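Sensor protein (Bacteroides thetaiotaomicron, PDB 2X7X) binds fructose through its periplasmic domain, the part described here, and probably passes the signal on as a hybrid two-component sensor histidine kinase. Local coordinates at residues I177-D180 against S181-R184. Sequence-based numbering, arbitrary orientation.
Sequences IEMD and SMLR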
ATOM      1  N   ILE A 177     -12.964 -24.488  18.384  1.00 28.30           N
ATOM      2  CA  ILE A 177     -13.441 -25.222  19.546  1.00 28.07           C
ATOM      3  C   ILE A 177     -13.573 -24.284  20.728  1.00 27.92           C
ATOM      4  O   ILE A 177     -14.623 -24.207  21.343  1.00 27.82           O
ATOM      5  CB  ILE A 177     -12.510 -26.396  19.900  1.00 28.37           C
ATOM      6  CG1 ILE A 177     -12.406 -27.360  18.711  1.00 29.00           C
ATOM      7  CG2 ILE A 177     -12.970 -27.109  21.184  1.00 27.71           C
ATOM      8  CD1 ILE A 177     -13.738 -27.901  18.257  1.00 30.94           C
ATOM      9  N   GLU A 178     -12.512 -23.553  21.035  1.00 28.04           N
ATOM     10  CA  GLU A 178     -12.537 -22.673  22.209  1.00 27.77           C
ATOM     11  C   GLU A 178     -13.644 -21.615  22.116  1.00 27.80           C
ATOM     12  O   GLU A 178     -14.354 -21.378  23.100  1.00 27.93           O
ATOM     13  CB  GLU A 178     -11.167 -22.053  22.450  1.00 27.37           C
ATOM     14  CG  GLU A 178     -10.154 -23.057  22.927  1.00 26.91           C
ATOM     15  CD  GLU A 178      -8.739 -22.653  22.597  1.00 29.13           C
ATOM     16  OE1 GLU A 178      -8.547 -21.548  22.039  1.00 29.97           O
ATOM     17  OE2 GLU A 178      -7.806 -23.441  22.887  1.00 28.22           O
ATOM     18  N   MET A 179     -13.817 -21.016  20.932  1.00 27.52           N
ATOM     19  CA  MET A 179     -14.892 -20.039  20.726  1.00 27.33           C
ATOM     20  C   MET A 179     -16.283 -20.666  20.924  1.00 27.79           C
ATOM     21  O   MET A 179     -17.194 -20.002  21.435  1.00 27.65           O
ATOM     22  CB  MET A 179     -14.781 -19.370  19.356  1.00 26.73           C
ATOM     23  CG  MET A 179     -15.696 -18.181  19.158  1.00 26.11           C
ATOM     24  SD  MET A 179     -15.365 -16.785  20.278  1.00 26.87           S
ATOM     25  CE  MET A 179     -16.929 -15.915  20.187  1.00 25.74           C
ATOM     26  N   ASP A 180     -16.437 -21.931  20.516  1.00 28.40           N
ATOM     27  CA  ASP A 180     -17.667 -22.683  20.730  1.00 28.89           C
ATOM     28  C   ASP A 180     -17.976 -22.717  22.195  1.00 29.09           C
ATOM     29  O   ASP A 180     -19.088 -22.419  22.606  1.00 29.31           O
ATOM     30  CB  ASP A 180     -17.511 -24.120  20.273  1.00 29.45           C
ATOM     31  CG  ASP A 180     -17.999 -24.349  18.875  1.00 31.07           C
ATOM     32  OD1 ASP A 180     -18.363 -23.386  18.175  1.00 34.93           O
ATOM     33  OD2 ASP A 180     -18.013 -25.517  18.464  1.00 33.05           O
ATOM     34  N   SER A 181     -16.977 -23.082  22.987  1.00 29.45           N
ATOM     35  CA  SER A 181     -17.149 -23.160  24.424  1.00 29.93           C
ATOM     36  C   SER A 181     -17.540 -21.795  25.007  1.00 29.92           C
ATOM     37  O   SER A 181     -18.395 -21.723  25.884  1.00 30.32           O
ATOM     38  CB  SER A 181     -15.882 -23.719  25.083  1.00 29.94           C
ATOM     39  OG  SER A 181     -16.004 -23.720  26.494  1.00 31.53           O
ATOM     40  N   MET A 182     -16.934 -20.721  24.505  1.00 29.88           N
ATOM     41  CA  MET A 182     -17.226 -19.376  25.004  1.00 29.99           C
ATOM     42  C   MET A 182     -18.653 -18.906  24.677  1.00 30.43           C
ATOM     43  O   MET A 182     -19.342 -18.351  25.546  1.00 30.32           O
ATOM     44  CB  MET A 182     -16.184 -18.370  24.517  1.00 29.45           C
ATOM     45  CG  MET A 182     -14.820 -18.559  25.135  1.00 29.90           C
ATOM     46  SD  MET A 182     -13.524 -17.678  24.245  1.00 31.91           S
ATOM     47  CE  MET A 182     -12.129 -17.955  25.324  1.00 31.84           C
ATOM     48  N   LEU A 183     -19.096 -19.143  23.440  1.00 30.75           N
ATOM     49  CA  LEU A 183     -20.464 -18.807  23.030  1.00 31.24           C
ATOM     50  C   LEU A 183     -21.502 -19.515  23.909  1.00 32.16           C
ATOM     51  O   LEU A 183     -22.439 -18.889  24.420  1.00 32.37           O
ATOM     52  CB  LEU A 183     -20.689 -19.160  21.555  1.00 30.71           C
ATOM     53  CG  LEU A 183     -19.874 -18.411  20.498  1.00 29.82           C
ATOM     54  CD1 LEU A 183     -19.717 -19.245  19.223  1.00 27.78           C
ATOM     55  CD2 LEU A 183     -20.497 -17.048  20.206  1.00 26.95           C
ATOM     56  N   ARG A 184     -21.312 -20.819  24.086  1.00 33.07           N
ATOM     57  CA  ARG A 184     -22.190 -21.646  24.888  1.00 34.25           C
ATOM     58  C   ARG A 184     -22.321 -21.095  26.321  1.00 34.13           C
ATOM     59  O   ARG A 184     -23.421 -21.098  26.895  1.00 34.32           O
ATOM     60  CB  ARG A 184     -21.624 -23.057  24.915  1.00 34.88           C
ATOM     61  CG  ARG A 184     -22.605 -24.187  25.232  1.00 38.82           C
ATOM     62  CD  ARG A 184     -21.867 -25.548  25.285  1.00 44.50           C
ATOM     63  NE  ARG A 184     -21.081 -25.817  24.059  1.00 48.58           N
ATOM     64  CZ  ARG A 184     -19.758 -26.036  24.005  1.00 48.83           C
ATOM     65  NH1 ARG A 184     -19.021 -26.045  25.115  1.00 48.75           N
ATOM     66  NH2 ARG A 184     -19.172 -26.265  22.829  1.00 47.92           N
TER
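M179 and L183, one turn apart on helix 172-185, meet through their ends: CE of M179 lies 3.7 Å from CD2 of L183, the two side chains crossing at a slant. M179 gets there because its CG stands anti to the backbone N (chi1 -170°) and the chain then bends at chi2, swinging the methyl along the helix toward L183. M182 diverges, extended beyond CG, and meets M179 more loosely, sulfur to sulfur, SD to SD 4.5 Å. On another flank the R184 chain, bent at chi3, folds back so that one face of the guanidinium lies over D180 O, offset toward its rim, with R184 NH2 3.7 Å from D180 CB. The D180 carboxylate stays beyond salt-bridge range, OD2 being 4.6 Å from R184 NH2. S181 OG hydrogen-bonds to NH2 of R185. Four i to i+4 backbone bonds set this spacing, among them L183 N to M179 O at 2.9 Å and R184 N to D180 O at 3.1 Å. Outward, M179 and L183 pack on A206 of helix 199-209 and on M216, while M182 rests on strands 128-135 and 159-167. Cutting L183 back to an alanine is likely to leave the M179 methyl without its CD2 neighbour and open a gap beside A206. The arrangement is that of an amphipathic alpha-helix flanking the parallel strands of one alpha/beta lobe in a periplasmic binding protein fold, the E178 side chain about 14 Å from the bound fructose.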